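Local coordinates for putative fructosamine-3-kinase (Thermobifida fusca YX, PDB 3F7W), which probably acts as a kinase of the fructosamine kinase family, which phosphorylates sugar-modified amines, at residues Q148-Y153 and P262-V267; Y153-A158 and L170-L175; G216-A221 and P256-H261. All coordinates share one frame; numbering follows the deposited sequence.

Interaction 1: Q148-Y153 and P262-V267; sequences QRILPY and PLLVHV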
loop_
_atom_site.group_PDB
_atom_site.type_symbol
_atom_site.label_atom_id
_atom_site.label_comp_id
_atom_site.label_asym_id
_atom_site.label_seq_id
_atom_site.Cartn_x
_atom_site.Cartn_y
_atom_site.Cartn_z
ATOM N N GLN A 148 9.297 -0.293 13.516
ATOM C CA GLN A 148 7.997 0.222 13.037
ATOM C C GLN A 148 7.277 -0.627 11.979
ATOM O O GLN A 148 6.073 -0.430 11.755
ATOM C CB GLN A 148 8.174 1.670 12.538
ATOM C CG GLN A 148 8.597 2.565 13.707
ATOM C CD GLN A 148 8.929 4.006 13.347
ATOM O OE1 GLN A 148 9.797 4.579 13.991
ATOM N NE2 GLN A 148 8.222 4.611 12.353
ATOM N N ARG A 149 7.988 -1.550 11.323
ATOM C CA ARG A 149 7.377 -2.395 10.300
ATOM C C ARG A 149 7.350 -3.896 10.623
ATOM O O ARG A 149 6.525 -4.630 10.058
ATOM C CB ARG A 149 8.010 -2.131 8.925
ATOM C CG ARG A 149 7.738 -0.688 8.359
ATOM C CD ARG A 149 6.274 -0.502 7.997
ATOM N NE ARG A 149 5.928 0.841 7.575
ATOM C CZ ARG A 149 5.633 1.848 8.401
ATOM N NH1 ARG A 149 5.675 1.688 9.719
ATOM N NH2 ARG A 149 5.296 3.029 7.903
ATOM N N ILE A 150 8.226 -4.347 11.528
ATOM C CA ILE A 150 8.317 -5.771 11.869
ATOM C C ILE A 150 7.834 -6.051 13.288
ATOM O O ILE A 150 6.885 -6.821 13.474
ATOM C CB ILE A 150 9.755 -6.333 11.677
ATOM C CG1 ILE A 150 10.204 -6.192 10.213
ATOM C CG2 ILE A 150 9.819 -7.840 12.117
ATOM C CD1 ILE A 150 9.310 -6.923 9.211
ATOM N N LEU A 151 8.492 -5.454 14.279
ATOM C CA LEU A 151 8.270 -5.862 15.673
ATOM C C LEU A 151 6.802 -5.725 16.121
ATOM O O LEU A 151 6.265 -6.632 16.766
ATOM C CB LEU A 151 9.221 -5.125 16.628
ATOM C CG LEU A 151 10.668 -5.638 16.639
ATOM C CD1 LEU A 151 11.643 -4.752 17.473
ATOM C CD2 LEU A 151 10.706 -7.069 17.162
ATOM N N PRO A 152 6.151 -4.597 15.809
ATOM C CA PRO A 152 4.767 -4.467 16.277
ATOM C C PRO A 152 3.828 -5.607 15.819
ATOM O O PRO A 152 3.030 -6.102 16.625
ATOM C CB PRO A 152 4.347 -3.072 15.768
ATOM C CG PRO A 152 5.611 -2.342 15.571
ATOM C CD PRO A 152 6.609 -3.384 15.116
ATOM N N TYR A 153 3.966 -6.059 14.571
ATOM C CA TYR A 153 3.091 -7.103 14.010
ATOM C C TYR A 153 3.543 -8.488 14.475
ATOM O O TYR A 153 2.727 -9.373 14.663
ATOM C CB TYR A 153 3.069 -7.018 12.468
ATOM C CG TYR A 153 2.723 -5.605 12.058
ATOM C CD1 TYR A 153 1.431 -5.120 12.260
ATOM C CD2 TYR A 153 3.686 -4.725 11.592
ATOM C CE1 TYR A 153 1.098 -3.802 11.957
ATOM C CE2 TYR A 153 3.364 -3.388 11.274
ATOM C CZ TYR A 153 2.062 -2.944 11.484
ATOM O OH TYR A 153 1.698 -1.649 11.234
ATOM N N PRO A 262 4.736 -7.214 5.060
ATOM C CA PRO A 262 3.379 -7.592 4.631
ATOM C C PRO A 262 2.966 -8.943 5.118
ATOM O O PRO A 262 1.792 -9.129 5.436
ATOM C CB PRO A 262 3.461 -7.579 3.094
ATOM C CG PRO A 262 4.893 -7.588 2.768
ATOM C CD PRO A 262 5.576 -6.881 3.906
ATOM N N LEU A 263 3.897 -9.903 5.180
ATOM C CA LEU A 263 3.515 -11.232 5.644
ATOM C C LEU A 263 3.075 -11.273 7.120
ATOM O O LEU A 263 2.117 -11.996 7.480
ATOM C CB LEU A 263 4.617 -12.275 5.365
ATOM C CG LEU A 263 4.687 -12.668 3.875
ATOM C CD1 LEU A 263 6.000 -13.429 3.589
ATOM C CD2 LEU A 263 3.407 -13.479 3.402
ATOM N N LEU A 264 3.765 -10.516 7.965
ATOM C CA LEU A 264 3.356 -10.372 9.359
ATOM C C LEU A 264 1.996 -9.677 9.520
ATOM O O LEU A 264 1.186 -10.071 10.368
ATOM C CB LEU A 264 4.425 -9.631 10.157
ATOM C CG LEU A 264 5.674 -10.473 10.440
ATOM C CD1 LEU A 264 6.830 -9.542 10.839
ATOM C CD2 LEU A 264 5.417 -11.543 11.542
ATOM N N VAL A 265 1.745 -8.669 8.698
ATOM C CA VAL A 265 0.429 -8.038 8.681
ATOM C C VAL A 265 -0.643 -9.054 8.292
ATOM O O VAL A 265 -1.699 -9.092 8.906
ATOM C CB VAL A 265 0.407 -6.801 7.754
ATOM C CG1 VAL A 265 -1.038 -6.246 7.596
ATOM C CG2 VAL A 265 1.326 -5.735 8.332
ATOM N N HIS A 266 -0.360 -9.903 7.307
ATOM C CA HIS A 266 -1.357 -10.886 6.850
ATOM C C HIS A 266 -1.668 -11.909 7.951
ATOM O O HIS A 266 -2.832 -12.276 8.177
ATOM C CB HIS A 266 -0.919 -11.553 5.552
ATOM C CG HIS A 266 -0.654 -10.575 4.456
ATOM N ND1 HIS A 266 -1.344 -9.380 4.346
ATOM C CD2 HIS A 266 0.239 -10.591 3.436
ATOM C CE1 HIS A 266 -0.866 -8.694 3.322
ATOM N NE2 HIS A 266 0.077 -9.415 2.738
ATOM N N VAL A 267 -0.626 -12.346 8.648
ATOM C CA VAL A 267 -0.801 -13.295 9.738
ATOM C C VAL A 267 -1.638 -12.616 10.825
ATOM O O VAL A 267 -2.566 -13.218 11.370
ATOM C CB VAL A 267 0.536 -13.824 10.276
ATOM C CG1 VAL A 267 0.301 -14.678 11.564
ATOM C CG2 VAL A 267 1.191 -14.709 9.224
#
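Y153 meets L264 and V265 across the closest part of two helices; the axes of the short segments approach to 9.1 Å at 27°. Followed outward, the tyrosine begins with CB, which lies 3.7 Å from CB of L264 where the two backbones come nearest. Its CG sits anti to the carbonyl carbon (chi1 -53°), and this turns the ring alongside V265, the two side chains pointing the same way. CG, CD1, CD2 and CE1 are then all at similar range from CG2 of V265, because that methyl stands over the middle of one ring face, 3.9 Å from the centroid and only 8° off the normal: a CH-pi contact. The carbonyl carbon of R149 lies at the ring edge, in plane. The tip, OH, leaves the helix pair and hydrogen-bonds to the carbonyl oxygen of P132, which satisfies the buried hydroxyl. One turn earlier, CG2 of I150 packs against CD1 of L264 at 3.7 Å, the two side chains crossing at about a right angle. No hydrogen bond joins the segments, and all four touching residues are buried. The pair, from helices 141-159 and 251-270, belongs to the helical C-terminal lobe, consistent with the protein-kinase-like fold of this family.

Interaction 2: Y153-A158 and L170-L175; sequences YLRRAA and LVEKVL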
loop_
_atom_site.group_PDB
_atom_site.type_symbol
_atom_site.label_atom_id
_atom_site.label_comp_id
_atom_site.label_asym_id
_atom_site.label_seq_id
_atom_site.Cartn_x
_atom_site.Cartn_y
_atom_site.Cartn_z
ATOM N N TYR A 153 3.966 -6.059 14.571
ATOM C CA TYR A 153 3.091 -7.103 14.010
ATOM C C TYR A 153 3.543 -8.488 14.475
ATOM O O TYR A 153 2.727 -9.373 14.663
ATOM C CB TYR A 153 3.069 -7.018 12.468
ATOM C CG TYR A 153 2.723 -5.605 12.058
ATOM C CD1 TYR A 153 1.431 -5.120 12.260
ATOM C CD2 TYR A 153 3.686 -4.725 11.592
ATOM C CE1 TYR A 153 1.098 -3.802 11.957
ATOM C CE2 TYR A 153 3.364 -3.388 11.274
ATOM C CZ TYR A 153 2.062 -2.944 11.484
ATOM O OH TYR A 153 1.698 -1.649 11.234
ATOM N N LEU A 154 4.847 -8.662 14.639
ATOM C CA LEU A 154 5.386 -9.900 15.227
ATOM C C LEU A 154 4.831 -10.142 16.641
ATOM O O LEU A 154 4.349 -11.242 16.956
ATOM C CB LEU A 154 6.914 -9.860 15.245
ATOM C CG LEU A 154 7.650 -11.113 15.754
ATOM C CD1 LEU A 154 7.392 -12.281 14.771
ATOM C CD2 LEU A 154 9.159 -10.814 15.866
ATOM N N ARG A 155 4.884 -9.110 17.482
ATOM C CA ARG A 155 4.372 -9.208 18.845
ATOM C C ARG A 155 2.868 -9.442 18.855
ATOM O O ARG A 155 2.368 -10.249 19.634
ATOM C CB ARG A 155 4.704 -7.955 19.666
ATOM C CG ARG A 155 6.196 -7.623 19.764
ATOM C CD ARG A 155 6.978 -8.635 20.582
ATOM N NE ARG A 155 8.414 -8.350 20.527
ATOM C CZ ARG A 155 9.367 -9.211 20.181
ATOM N NH1 ARG A 155 9.084 -10.466 19.870
ATOM N NH2 ARG A 155 10.633 -8.808 20.177
ATOM N N ARG A 156 2.149 -8.752 17.977
ATOM C CA ARG A 156 0.704 -8.912 17.907
ATOM C C ARG A 156 0.320 -10.347 17.511
ATOM O O ARG A 156 -0.547 -10.948 18.134
ATOM C CB ARG A 156 0.102 -7.916 16.917
ATOM C CG ARG A 156 -1.388 -7.928 16.935
ATOM C CD ARG A 156 -1.961 -6.991 15.906
ATOM N NE ARG A 156 -3.403 -7.145 15.903
ATOM C CZ ARG A 156 -4.229 -6.535 16.751
ATOM N NH1 ARG A 156 -3.763 -5.714 17.681
ATOM N NH2 ARG A 156 -5.535 -6.758 16.666
ATOM N N ALA A 157 0.967 -10.883 16.479
ATOM C CA ALA A 157 0.684 -12.232 16.001
ATOM C C ALA A 157 1.053 -13.279 17.077
ATOM O O ALA A 157 0.327 -14.259 17.299
ATOM C CB ALA A 157 1.410 -12.508 14.664
ATOM N N ALA A 158 2.163 -13.051 17.767
ATOM C CA ALA A 158 2.584 -13.947 18.847
ATOM C C ALA A 158 1.542 -13.926 19.979
ATOM O O ALA A 158 1.143 -14.973 20.488
ATOM C CB ALA A 158 3.971 -13.553 19.354
ATOM N N LEU A 170 12.960 -16.920 15.134
ATOM C CA LEU A 170 13.405 -16.929 13.735
ATOM C C LEU A 170 13.360 -15.527 13.132
ATOM O O LEU A 170 14.322 -15.080 12.492
ATOM C CB LEU A 170 12.559 -17.901 12.891
ATOM C CG LEU A 170 12.695 -17.771 11.368
ATOM C CD1 LEU A 170 14.170 -17.928 10.915
ATOM C CD2 LEU A 170 11.767 -18.749 10.638
ATOM N N VAL A 171 12.259 -14.807 13.336
ATOM C CA VAL A 171 12.176 -13.446 12.798
ATOM C C VAL A 171 13.185 -12.537 13.514
ATOM O O VAL A 171 13.776 -11.645 12.904
ATOM C CB VAL A 171 10.734 -12.864 12.849
ATOM C CG1 VAL A 171 10.724 -11.372 12.406
ATOM C CG2 VAL A 171 9.814 -13.698 11.974
ATOM N N GLU A 172 13.397 -12.773 14.797
ATOM C CA GLU A 172 14.369 -11.975 15.557
ATOM C C GLU A 172 15.813 -12.179 15.076
ATOM O O GLU A 172 16.615 -11.260 15.160
ATOM C CB GLU A 172 14.251 -12.275 17.051
ATOM C CG GLU A 172 13.016 -11.649 17.658
ATOM C CD GLU A 172 12.810 -11.980 19.120
ATOM O OE1 GLU A 172 13.239 -13.061 19.569
ATOM O OE2 GLU A 172 12.181 -11.152 19.816
ATOM N N LYS A 173 16.130 -13.380 14.580
ATOM C CA LYS A 173 17.423 -13.639 13.920
ATOM C C LYS A 173 17.646 -12.738 12.710
ATOM O O LYS A 173 18.746 -12.206 12.512
ATOM C CB LYS A 173 17.534 -15.102 13.476
ATOM C CG LYS A 173 17.884 -16.038 14.582
ATOM C CD LYS A 173 18.035 -17.477 14.099
ATOM C CE LYS A 173 18.740 -18.326 15.160
ATOM N NZ LYS A 173 18.113 -19.659 15.271
ATOM N N VAL A 174 16.600 -12.542 11.901
ATOM C CA VAL A 174 16.709 -11.675 10.754
ATOM C C VAL A 174 17.009 -10.253 11.210
ATOM O O VAL A 174 17.892 -9.599 10.656
ATOM C CB VAL A 174 15.414 -11.690 9.896
ATOM C CG1 VAL A 174 15.533 -10.704 8.721
ATOM C CG2 VAL A 174 15.125 -13.108 9.395
ATOM N N LEU A 175 16.258 -9.780 12.206
ATOM C CA LEU A 175 16.429 -8.426 12.728
ATOM C C LEU A 175 17.847 -8.219 13.278
ATOM O O LEU A 175 18.473 -7.177 13.046
ATOM C CB LEU A 175 15.367 -8.119 13.800
ATOM C CG LEU A 175 13.925 -8.046 13.277
ATOM C CD1 LEU A 175 12.961 -7.739 14.417
ATOM C CD2 LEU A 175 13.806 -7.038 12.123
#
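V171 opens the contact from helix 165-176 by meeting L154 tip to tip. Its CG1 stands 3.8 Å from CD2 of L154, while CB and CG2 face the other leucine methyl, CD1, so both branches of each side chain are engaged. L154 reaches this far because its CG lies anti to the backbone N (chi1 -177°), a torsion that sends the isobutyl group out toward the partner helix; the axes of the two short segments come no nearer than 11.9 Å. They run almost exactly opposed, at 172°, and only 11 residues separate the two segments, which makes helices 141-159 and 165-176 an antiparallel helical hairpin within the family's helical lobe. The next residue, E172, supplies the polar half. Its CG gives L154 CD2 a looser contact at 4.3 Å, and its chain runs on extended to the carboxylate. In one of the two modelled conformers of R155, OE2 alone takes both its terminal nitrogens in a salt bridge, so the hold is not permanent. The bond from NH2 is the shorter and straighter, 2.8 Å to OE2 with an N-H...O angle of 154°; that from NH1, 3.2 Å to OE2, comes from above the carboxylate plane. OE2 stays close to the guanidinium plane, and the two flat groups stand nearly perpendicular. A glutamine in place of E172 would probably lose the charge that pairs with R155, leaving the guanidinium freer to turn at the surface. Farther along, L175 turns to I150 and L151 of helix 141-159.

Interaction 3: G216-A221 and P256-H261; sequences GGHREA and PLHQLH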
loop_
_atom_site.group_PDB
_atom_site.type_symbol
_atom_site.label_atom_id
_atom_site.label_comp_id
_atom_site.label_asym_id
_atom_site.label_seq_id
_atom_site.Cartn_x
_atom_site.Cartn_y
_atom_site.Cartn_z
ATOM N N GLY A 216 7.162 7.245 3.459
ATOM C CA GLY A 216 8.573 7.149 3.102
ATOM C C GLY A 216 9.075 5.780 3.492
ATOM O O GLY A 216 9.040 5.413 4.666
ATOM N N GLY A 217 9.524 5.020 2.500
ATOM C CA GLY A 217 9.880 3.604 2.695
ATOM C C GLY A 217 10.971 3.238 1.719
ATOM O O GLY A 217 11.407 4.079 0.918
ATOM N N HIS A 218 11.421 1.993 1.779
ATOM C CA HIS A 218 12.351 1.504 0.800
ATOM C C HIS A 218 11.572 1.159 -0.450
ATOM O O HIS A 218 10.595 0.423 -0.393
ATOM C CB HIS A 218 13.099 0.279 1.334
ATOM C CG HIS A 218 14.398 0.037 0.652
ATOM N ND1 HIS A 218 14.503 -0.140 -0.715
ATOM C CD2 HIS A 218 15.657 -0.021 1.144
ATOM C CE1 HIS A 218 15.775 -0.336 -1.026
ATOM N NE2 HIS A 218 16.494 -0.278 0.085
ATOM N N ARG A 219 12.011 1.676 -1.589
ATOM C CA ARG A 219 11.294 1.414 -2.847
ATOM C C ARG A 219 11.210 -0.081 -3.181
ATOM O O ARG A 219 10.267 -0.508 -3.812
ATOM C CB ARG A 219 11.906 2.199 -3.998
ATOM C CG ARG A 219 13.352 1.871 -4.355
ATOM C CD ARG A 219 14.056 3.117 -4.952
ATOM N NE ARG A 219 15.378 2.826 -5.518
ATOM C CZ ARG A 219 15.647 2.630 -6.814
ATOM N NH1 ARG A 219 14.707 2.651 -7.737
ATOM N NH2 ARG A 219 16.899 2.375 -7.195
ATOM N N GLU A 220 12.200 -0.871 -2.740
ATOM C CA GLU A 220 12.158 -2.329 -2.907
ATOM C C GLU A 220 10.920 -2.966 -2.273
ATOM O O GLU A 220 10.477 -3.996 -2.739
ATOM C CB GLU A 220 13.451 -2.992 -2.428
ATOM C CG GLU A 220 14.670 -2.686 -3.366
ATOM C CD GLU A 220 16.007 -3.233 -2.867
ATOM O OE1 GLU A 220 16.043 -4.270 -2.157
ATOM O OE2 GLU A 220 17.032 -2.631 -3.222
ATOM N N ALA A 221 10.343 -2.331 -1.238
ATOM C CA ALA A 221 9.131 -2.824 -0.591
ATOM C C ALA A 221 8.009 -3.004 -1.596
ATOM O O ALA A 221 7.373 -4.053 -1.648
ATOM C CB ALA A 221 8.679 -1.880 0.564
ATOM N N PRO A 256 12.822 -11.467 -0.259
ATOM C CA PRO A 256 12.199 -11.961 0.991
ATOM C C PRO A 256 12.235 -11.005 2.202
ATOM O O PRO A 256 11.237 -10.909 2.955
ATOM C CB PRO A 256 12.989 -13.248 1.301
ATOM C CG PRO A 256 13.558 -13.674 0.002
ATOM C CD PRO A 256 13.777 -12.434 -0.821
ATOM N N LEU A 257 13.368 -10.333 2.407
ATOM C CA LEU A 257 13.525 -9.386 3.513
ATOM C C LEU A 257 12.391 -8.395 3.497
ATOM O O LEU A 257 11.743 -8.151 4.517
ATOM C CB LEU A 257 14.868 -8.652 3.412
ATOM C CG LEU A 257 15.141 -7.542 4.435
ATOM C CD1 LEU A 257 15.217 -8.095 5.834
ATOM C CD2 LEU A 257 16.425 -6.783 4.050
ATOM N N HIS A 258 12.139 -7.841 2.313
ATOM C CA HIS A 258 11.098 -6.827 2.135
ATOM C C HIS A 258 9.662 -7.336 2.174
ATOM O O HIS A 258 8.732 -6.526 2.238
ATOM C CB HIS A 258 11.331 -6.053 0.846
ATOM C CG HIS A 258 12.525 -5.161 0.908
ATOM N ND1 HIS A 258 12.537 -3.997 1.641
ATOM C CD2 HIS A 258 13.756 -5.272 0.354
ATOM C CE1 HIS A 258 13.720 -3.426 1.536
ATOM N NE2 HIS A 258 14.482 -4.181 0.764
ATOM N N GLN A 259 9.499 -8.659 2.114
ATOM C CA GLN A 259 8.209 -9.303 2.209
ATOM C C GLN A 259 7.816 -9.648 3.646
ATOM O O GLN A 259 6.678 -10.040 3.900
ATOM C CB GLN A 259 8.203 -10.577 1.344
ATOM C CG GLN A 259 8.259 -10.265 -0.153
ATOM C CD GLN A 259 8.360 -11.475 -1.064
ATOM O OE1 GLN A 259 8.805 -12.547 -0.649
ATOM N NE2 GLN A 259 8.004 -11.287 -2.337
ATOM N N LEU A 260 8.734 -9.487 4.588
ATOM C CA LEU A 260 8.444 -9.854 5.972
ATOM C C LEU A 260 7.359 -8.979 6.592
ATOM O O LEU A 260 6.465 -9.490 7.268
ATOM C CB LEU A 260 9.721 -9.851 6.821
ATOM C CG LEU A 260 10.756 -10.919 6.421
ATOM C CD1 LEU A 260 12.020 -10.784 7.289
ATOM C CD2 LEU A 260 10.199 -12.343 6.492
ATOM N N HIS A 261 7.404 -7.675 6.321
ATOM C CA HIS A 261 6.394 -6.761 6.867
ATOM C C HIS A 261 4.986 -7.166 6.397
ATOM O O HIS A 261 4.124 -7.423 7.231
ATOM C CB HIS A 261 6.703 -5.294 6.502
ATOM C CG HIS A 261 5.533 -4.383 6.675
ATOM N ND1 HIS A 261 4.989 -4.099 7.920
ATOM C CD2 HIS A 261 4.783 -3.712 5.767
ATOM C CE1 HIS A 261 3.952 -3.289 7.760
ATOM N NE2 HIS A 261 3.803 -3.045 6.466
HETATM O O HOH W 1 6.735 -5.703 0.513
#
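The ring of H258 meets flat and aliphatic neighbours at once: E220 CB lies over one of its faces, and its CE1 points at a face of H218. The first is a CH-pi contact, with E220 CB 3.8 Å from the H258 centroid and 21° off the normal. The second is an edge-to-face pair of imidazoles, centroids 4.8 Å apart and planes at 55°, in which H258 CE1 comes within 3.6 Å of H218 CG, above the ring but displaced toward its rim. At the edge of H218, ND1 accepts the backbone N-H of E220 at 3.2 Å, close to the ring plane and fairly straight (158°). H218 thus N-caps helix 219-229, and this bond, with the packing on its face, would restrain the ring's rotation. W141 also meets both histidine rings. Between the backbones, one water donates to the carbonyl oxygens of A221 and H258, 2.8 Å from each O, and so bridges them. The carboxylate of E220 is salt-bridged through OE2 to R254. Because ND1 of H218 accepts the N-H of E220, the ring's own N-H would be expected on NE2.

In the fold
Starting from the N terminus, the chain passes through the five-stranded antiparallel sheet before reaching helix 141-159, which supplies the first segments of interactions 1 and 2. Interaction 2 closes first, a short hairpin to helix 165-176. The chain then runs on through strands 200-203 and 206-209 to 216-221, where interaction 3 opens; it closes on 256-261 in helix 251-270. Interaction 1 closes last, one residue farther on, so its long loop encloses the other two, which follow each other in series without crossing. Y153 is common to interactions 1 and 2. R149 O to H261 ND1, a probable hydrogen bond, and V174 against L260 join the neighbouring contacts into one helical core.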